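Local coordinates for austinoid biosynthesis clusters protein H (Emericella nidulans FGSC A4, PDB 5X9K) that takes part in the biosynthesis of the fungal meroterpenoids austinol and dehydroaustinol as a homodimer of the trt14 isomerase family, here represented by its C-terminal part, at residues D154-G157 against K158-A162; F40-D44 against V45-L49; S76-D79 against F80-L83. All coordinates share one frame; numbering follows the deposited sequence.

Contact 1: residues D154-G157 against K158-A162; sequences DAWG and KKIEA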
loop_
_atom_site.group_PDB
_atom_site.type_symbol
_atom_site.label_atom_id
_atom_site.label_comp_id
_atom_site.label_asym_id
_atom_site.label_seq_id
_atom_site.Cartn_x
_atom_site.Cartn_y
_atom_site.Cartn_z
ATOM N N ASP A 154 0.575 -3.445 14.062
ATOM C CA ASP A 154 -0.196 -4.114 15.110
ATOM C C ASP A 154 0.703 -4.593 16.248
ATOM O O ASP A 154 0.304 -4.556 17.419
ATOM C CB ASP A 154 -0.974 -5.303 14.539
ATOM C CG ASP A 154 -1.960 -4.909 13.443
ATOM O OD1 ASP A 154 -2.364 -3.723 13.364
ATOM O OD2 ASP A 154 -2.322 -5.805 12.649
ATOM N N ALA A 155 1.907 -5.068 15.922
ATOM C CA ALA A 155 2.832 -5.526 16.958
ATOM C C ALA A 155 3.197 -4.384 17.895
ATOM O O ALA A 155 3.141 -4.520 19.125
ATOM C CB ALA A 155 4.084 -6.121 16.314
ATOM N N TRP A 156 3.555 -3.238 17.324
ATOM C CA TRP A 156 3.843 -2.071 18.141
ATOM C C TRP A 156 2.618 -1.648 18.942
ATOM O O TRP A 156 2.736 -1.235 20.103
ATOM C CB TRP A 156 4.322 -0.933 17.247
ATOM C CG TRP A 156 4.741 0.293 18.006
ATOM C CD1 TRP A 156 5.931 0.495 18.641
ATOM C CD2 TRP A 156 3.974 1.490 18.200
ATOM N NE1 TRP A 156 5.954 1.749 19.217
ATOM C CE2 TRP A 156 4.762 2.372 18.965
ATOM C CE3 TRP A 156 2.694 1.899 17.804
ATOM C CZ2 TRP A 156 4.315 3.633 19.341
ATOM C CZ3 TRP A 156 2.254 3.145 18.182
ATOM C CH2 TRP A 156 3.064 4.002 18.939
ATOM N N GLY A 157 1.430 -1.734 18.333
ATOM C CA GLY A 157 0.218 -1.390 19.057
ATOM C C GLY A 157 -0.004 -2.284 20.262
ATOM O O GLY A 157 -0.469 -1.831 21.312
ATOM N N LYS A 158 0.340 -3.564 20.126
ATOM C CA LYS A 158 0.221 -4.483 21.252
ATOM C C LYS A 158 1.203 -4.124 22.362
ATOM O O LYS A 158 0.854 -4.182 23.547
ATOM C CB LYS A 158 0.448 -5.914 20.785
ATOM C CG LYS A 158 -0.655 -6.493 19.902
ATOM C CD LYS A 158 -0.642 -8.024 19.971
ATOM C CE LYS A 158 -1.279 -8.683 18.744
ATOM N NZ LYS A 158 -2.771 -8.596 18.704
ATOM N N LYS A 159 2.439 -3.764 22.000
ATOM C CA LYS A 159 3.407 -3.339 23.006
ATOM C C LYS A 159 2.922 -2.104 23.757
ATOM O O LYS A 159 3.065 -2.024 24.984
ATOM C CB LYS A 159 4.767 -3.087 22.357
ATOM C CG LYS A 159 5.418 -4.338 21.764
ATOM C CD LYS A 159 6.783 -4.048 21.154
ATOM C CE LYS A 159 7.771 -3.520 22.181
ATOM N NZ LYS A 159 7.955 -4.460 23.324
ATOM N N ILE A 160 2.340 -1.132 23.039
ATOM C CA ILE A 160 1.797 0.061 23.694
ATOM C C ILE A 160 0.699 -0.316 24.681
ATOM O O ILE A 160 0.623 0.233 25.788
ATOM C CB ILE A 160 1.289 1.070 22.648
ATOM C CG1 ILE A 160 2.460 1.688 21.883
ATOM C CG2 ILE A 160 0.478 2.170 23.307
ATOM C CD1 ILE A 160 3.378 2.539 22.754
ATOM N N GLU A 161 -0.162 -1.260 24.306
ATOM C CA GLU A 161 -1.212 -1.705 25.224
ATOM C C GLU A 161 -0.635 -2.429 26.436
ATOM O O GLU A 161 -1.064 -2.188 27.572
ATOM C CB GLU A 161 -2.207 -2.614 24.496
ATOM C CG GLU A 161 -3.195 -1.881 23.598
ATOM C CD GLU A 161 -4.363 -1.289 24.368
ATOM O OE1 GLU A 161 -4.495 -1.592 25.573
ATOM O OE2 GLU A 161 -5.151 -0.524 23.766
ATOM N N ALA A 162 0.310 -3.347 26.216
ATOM C CA ALA A 162 0.920 -4.043 27.343
ATOM C C ALA A 162 1.660 -3.073 28.260
ATOM O O ALA A 162 1.686 -3.263 29.486
ATOM C CB ALA A 162 1.870 -5.132 26.835
#
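I160 stands one helical turn beyond W156 and lays its longer branch over the indole. From its base outward, CB of I160 rests near two main-chain oxygens, 3.6 Å from G157 O and a little farther from W156 O. CG1 follows anti to the carbonyl carbon, chi1 -70°, which carries it up from the backbone towards the tryptophan. There it packs 3.4 Å from W156 O and reaches over the six-membered ring, 3.6 Å from the centroid of the W156 benzo ring and 9° off the ring normal: a CH-pi contact with the face. The tip, CD1, ends above the rim of the benzo ring, 3.7 Å from W156 CZ2. The indole can accept this because its CG is anti to the W156 backbone N, chi1 -176°, which lays the flat rings along the helix towards the next turn, one face turned to I160 CG1. Isoleucine suits the place through its two-carbon CG1-CD1 arm: a methylene and a methyl cover the aromatic face without asking for a polar partner.

Beneath the side chains run regular i to i+4 bonds, among them I160 N to W156 O at 3.0 Å and K158 N to D154 O at 2.9 Å. The charged ends of D154 and K158 stay 6.7 Å apart, OD2 to NZ, so attraction between them is at most distant. Elsewhere the indole NE1 is hydrogen-bonded to S119 OG, while the rings of F87 and F124 meet the indole and F86 of helix 73-86 touches both residues. The pair is an i to i+4 aromatic-aliphatic contact on the side of the C-terminal helix 150-167 that faces F86, F87, V121 and F124.

Contact 2: residues F40-D44 against V45-L49; sequences FAKLD and VESVL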
loop_
_atom_site.group_PDB
_atom_site.type_symbol
_atom_site.label_atom_id
_atom_site.label_comp_id
_atom_site.label_asym_id
_atom_site.label_seq_id
_atom_site.Cartn_x
_atom_site.Cartn_y
_atom_site.Cartn_z
ATOM N N PHE A 40 5.637 14.938 9.692
ATOM C CA PHE A 40 5.436 13.943 10.739
ATOM C C PHE A 40 6.561 13.972 11.769
ATOM O O PHE A 40 6.329 13.691 12.954
ATOM C CB PHE A 40 5.335 12.552 10.115
ATOM C CG PHE A 40 4.029 12.293 9.418
ATOM C CD1 PHE A 40 3.113 11.419 9.965
ATOM C CD2 PHE A 40 3.723 12.919 8.219
ATOM C CE1 PHE A 40 1.914 11.174 9.328
ATOM C CE2 PHE A 40 2.527 12.677 7.580
ATOM C CZ PHE A 40 1.624 11.798 8.135
ATOM N N ALA A 41 7.779 14.296 11.338
ATOM C CA ALA A 41 8.929 14.273 12.234
ATOM C C ALA A 41 8.872 15.358 13.298
ATOM O O ALA A 41 9.604 15.269 14.289
ATOM C CB ALA A 41 10.227 14.387 11.430
ATOM N N LYS A 42 7.999 16.351 13.145
ATOM C CA LYS A 42 7.936 17.411 14.133
ATOM C C LYS A 42 7.250 16.953 15.409
ATOM O O LYS A 42 7.447 17.579 16.454
ATOM C CB LYS A 42 7.221 18.630 13.547
ATOM C CG LYS A 42 7.904 19.193 12.306
ATOM C CD LYS A 42 7.094 20.334 11.684
ATOM C CE LYS A 42 7.910 21.062 10.611
ATOM N NZ LYS A 42 7.117 22.152 9.971
ATOM N N LEU A 43 6.473 15.866 15.342
ATOM C CA LEU A 43 5.770 15.304 16.492
ATOM C C LEU A 43 5.014 16.381 17.259
ATOM O O LEU A 43 4.993 16.392 18.491
ATOM C CB LEU A 43 6.738 14.549 17.406
ATOM C CG LEU A 43 7.212 13.249 16.762
ATOM C CD1 LEU A 43 8.347 12.603 17.550
ATOM C CD2 LEU A 43 6.032 12.303 16.637
ATOM N N ASP A 44 4.372 17.290 16.516
ATOM C CA ASP A 44 3.718 18.455 17.102
ATOM C C ASP A 44 2.217 18.477 16.836
ATOM O O ASP A 44 1.562 19.488 17.130
ATOM C CB ASP A 44 4.377 19.753 16.607
ATOM C CG ASP A 44 4.077 20.064 15.133
ATOM O OD1 ASP A 44 3.283 19.337 14.487
ATOM O OD2 ASP A 44 4.652 21.049 14.608
ATOM N N VAL A 45 1.672 17.397 16.261
ATOM C CA VAL A 45 0.250 17.219 15.956
ATOM C C VAL A 45 -0.203 18.112 14.802
ATOM O O VAL A 45 -0.733 17.629 13.796
ATOM C CB VAL A 45 -0.637 17.475 17.188
ATOM C CG1 VAL A 45 -2.080 17.169 16.850
ATOM C CG2 VAL A 45 -0.170 16.648 18.382
ATOM N N GLU A 46 -0.010 19.422 14.946
ATOM C CA GLU A 46 -0.701 20.366 14.076
ATOM C C GLU A 46 -0.024 20.564 12.726
ATOM O O GLU A 46 -0.694 20.936 11.758
ATOM C CB GLU A 46 -0.820 21.710 14.785
ATOM C CG GLU A 46 -1.531 21.661 16.120
ATOM C CD GLU A 46 -3.014 21.391 15.979
ATOM O OE1 GLU A 46 -3.534 21.450 14.841
ATOM O OE2 GLU A 46 -3.658 21.106 17.012
ATOM N N SER A 47 1.288 20.365 12.633
ATOM C CA SER A 47 1.958 20.635 11.368
ATOM C C SER A 47 1.479 19.693 10.273
ATOM O O SER A 47 1.345 20.102 9.112
ATOM C CB SER A 47 3.470 20.546 11.543
ATOM O OG SER A 47 3.953 21.717 12.170
ATOM N N VAL A 48 1.213 18.431 10.624
ATOM C CA VAL A 48 0.618 17.492 9.675
ATOM C C VAL A 48 -0.799 17.920 9.325
ATOM O O VAL A 48 -1.171 18.002 8.148
ATOM C CB VAL A 48 0.635 16.059 10.239
ATOM C CG1 VAL A 48 -0.037 15.131 9.284
ATOM C CG2 VAL A 48 2.059 15.592 10.493
ATOM N N LEU A 49 -1.607 18.213 10.346
ATOM C CA LEU A 49 -2.990 18.600 10.100
ATOM C C LEU A 49 -3.077 19.862 9.261
ATOM O O LEU A 49 -4.047 20.041 8.521
ATOM C CB LEU A 49 -3.727 18.811 11.422
ATOM C CG LEU A 49 -4.003 17.592 12.297
ATOM C CD1 LEU A 49 -4.476 18.085 13.661
ATOM C CD2 LEU A 49 -5.040 16.693 11.648
#
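The carboxylate of D44 meets S47 twice. OD1 accepts the backbone N-H of S47 at 2.9 Å, on the syn side but well out of the carboxylate plane, and OD2 accepts the hydroxyl of S47, OG to OD2 2.6 Å, through its syn lone pair. The short aspartate side chain keeps the carboxylate close to the backbone, and its CG, set between the backbone N and the carbonyl carbon (chi1 71°), turns it towards S47 in the helix that starts just ahead. The main-chain oxygen of D44 is taken as well, by E46 N at 2.7 Å. That bond spans V45, whose phi of 71° and psi of -57° make a classic gamma turn at the N-cap position of helix 46-49.

The remaining charged ends look elsewhere: K42 NZ bonds to Q39 OE1, its CD packing 3.5 Å from S47 OG, and E46 OE2 is paired with K77. On the apolar side, V48 CG2 lies over a face of the F40 ring, 4.0 Å from its centroid, a valine methyl being compact enough to fit there.

A carboxylate that receives two donors beside a helix N-terminus would be expected to stay ionised and to offset the partial positive charge of that first turn.

Contact 3: residues S76-D79 against F80-L83; sequences SKAD and FQGL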
loop_
_atom_site.group_PDB
_atom_site.type_symbol
_atom_site.label_atom_id
_atom_site.label_comp_id
_atom_site.label_asym_id
_atom_site.label_seq_id
_atom_site.Cartn_x
_atom_site.Cartn_y
_atom_site.Cartn_z
ATOM N N SER A 76 -8.970 12.073 12.579
ATOM C CA SER A 76 -7.591 11.610 12.559
ATOM C C SER A 76 -6.695 12.335 13.555
ATOM O O SER A 76 -5.561 11.893 13.768
ATOM C CB SER A 76 -7.008 11.751 11.157
ATOM O OG SER A 76 -6.825 13.113 10.813
ATOM N N LYS A 77 -7.163 13.425 14.172
ATOM C CA LYS A 77 -6.288 14.187 15.062
ATOM C C LYS A 77 -5.787 13.338 16.226
ATOM O O LYS A 77 -4.652 13.522 16.685
ATOM C CB LYS A 77 -7.010 15.430 15.583
ATOM C CG LYS A 77 -6.112 16.335 16.421
ATOM C CD LYS A 77 -6.647 17.751 16.529
ATOM C CE LYS A 77 -5.631 18.646 17.205
ATOM N NZ LYS A 77 -6.225 19.923 17.657
ATOM N N ALA A 78 -6.607 12.402 16.709
ATOM C CA ALA A 78 -6.162 11.509 17.774
ATOM C C ALA A 78 -4.921 10.719 17.367
ATOM O O ALA A 78 -4.050 10.460 18.206
ATOM C CB ALA A 78 -7.298 10.562 18.164
ATOM N N ASP A 79 -4.827 10.331 16.086
ATOM C CA ASP A 79 -3.672 9.574 15.611
ATOM C C ASP A 79 -2.394 10.390 15.738
ATOM O O ASP A 79 -1.359 9.877 16.175
ATOM C CB ASP A 79 -3.880 9.135 14.157
ATOM C CG ASP A 79 -4.952 8.046 14.006
ATOM O OD1 ASP A 79 -5.054 7.174 14.892
ATOM O OD2 ASP A 79 -5.685 8.059 12.990
ATOM N N PHE A 80 -2.438 11.664 15.352
ATOM C CA PHE A 80 -1.240 12.487 15.470
ATOM C C PHE A 80 -0.956 12.853 16.922
ATOM O O PHE A 80 0.210 13.055 17.298
ATOM C CB PHE A 80 -1.378 13.722 14.579
ATOM C CG PHE A 80 -1.791 13.382 13.167
ATOM C CD1 PHE A 80 -0.933 12.683 12.334
ATOM C CD2 PHE A 80 -3.044 13.729 12.691
ATOM C CE1 PHE A 80 -1.316 12.350 11.045
ATOM C CE2 PHE A 80 -3.427 13.404 11.402
ATOM C CZ PHE A 80 -2.562 12.709 10.581
ATOM N N GLN A 81 -1.996 12.908 17.759
ATOM C CA GLN A 81 -1.766 13.080 19.187
ATOM C C GLN A 81 -0.982 11.903 19.746
ATOM O O GLN A 81 -0.086 12.084 20.579
ATOM C CB GLN A 81 -3.096 13.252 19.917
ATOM C CG GLN A 81 -3.794 14.555 19.577
ATOM C CD GLN A 81 -5.155 14.694 20.229
ATOM O OE1 GLN A 81 -5.706 13.731 20.768
ATOM N NE2 GLN A 81 -5.706 15.902 20.186
ATOM N N GLY A 82 -1.284 10.690 19.274
ATOM C CA GLY A 82 -0.561 9.519 19.748
ATOM C C GLY A 82 0.887 9.504 19.301
ATOM O O GLY A 82 1.777 9.132 20.070
ATOM N N LEU A 83 1.148 9.899 18.049
ATOM C CA LEU A 83 2.528 10.029 17.590
ATOM C C LEU A 83 3.337 10.892 18.548
ATOM O O LEU A 83 4.438 10.518 18.973
ATOM C CB LEU A 83 2.574 10.627 16.180
ATOM C CG LEU A 83 2.579 9.716 14.955
ATOM C CD1 LEU A 83 2.690 10.566 13.693
ATOM C CD2 LEU A 83 3.708 8.708 15.025
#
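F80 lies against the backbone and side chain of S76, one turn earlier in helix 73-86. The ring packs obliquely against S76 O, which is 3.3 Å from F80 CD2, and F80 CE2 comes to 3.5 Å from S76 OG. In the neighbouring pair the side chains of Q81 and K77 cross at a slant, Q81 NE2 lying 3.8 Å from K77 CG, while Q81 CG lies close on K77 O at 3.2 Å. Lysine suits this place because its methylenes can run beside the Q81 amide while NZ goes on to E46.

The next shell is main chain. K77 O accepts Q81 N at 2.9 Å, in the carbonyl plane, and A78 O and D79 O hold G82 N and L83 N in the same i to i+4 manner. S76 O is instead bonded to D79 N, only three residues on (2.9 Å), which fits the kink here.

Farther out, the hydroxyl of S76, placed between the backbone N and the carbonyl carbon (chi1 70°), bonds to K73 O and so stays over the preceding turn near F80. K77 keeps its chain extended and reaches E46 with NZ in a salt bridge. V48 and L49 of helix 46-49 touch F80, and L83 meets F40 and L43.

S76 and F80 are thus buried together, with the serine's polar atoms satisfied locally, OG by K73 O and the main-chain O by D79 N. At the margin of the apolar packing on helix 46-49, the K77 ammonium would be stabilised by its carboxylate partner E46.

How the contacts relate
From the N terminus the chain passes helix 26-38, enters contact 2 at residues 40-49, crosses short strands and reaches contact 3 in helix 73-86, and arrives at contact 1 in helix 150-167 only after the long sheet strands. Each contact closes just a turn or so of local chain; they follow in series, none nesting or crossing. Contacts 2 and 3 touch directly, their centres about 9 Å apart, with the E46–K77 salt bridge and the packing of V48 and F80 between them. Contact 1 touches neither, but helix 73-86 runs on from contact 3 to F86, which touches W156 and I160, and F87 meets both W156 and L43. Three helical elements are thus gathered about the sheet.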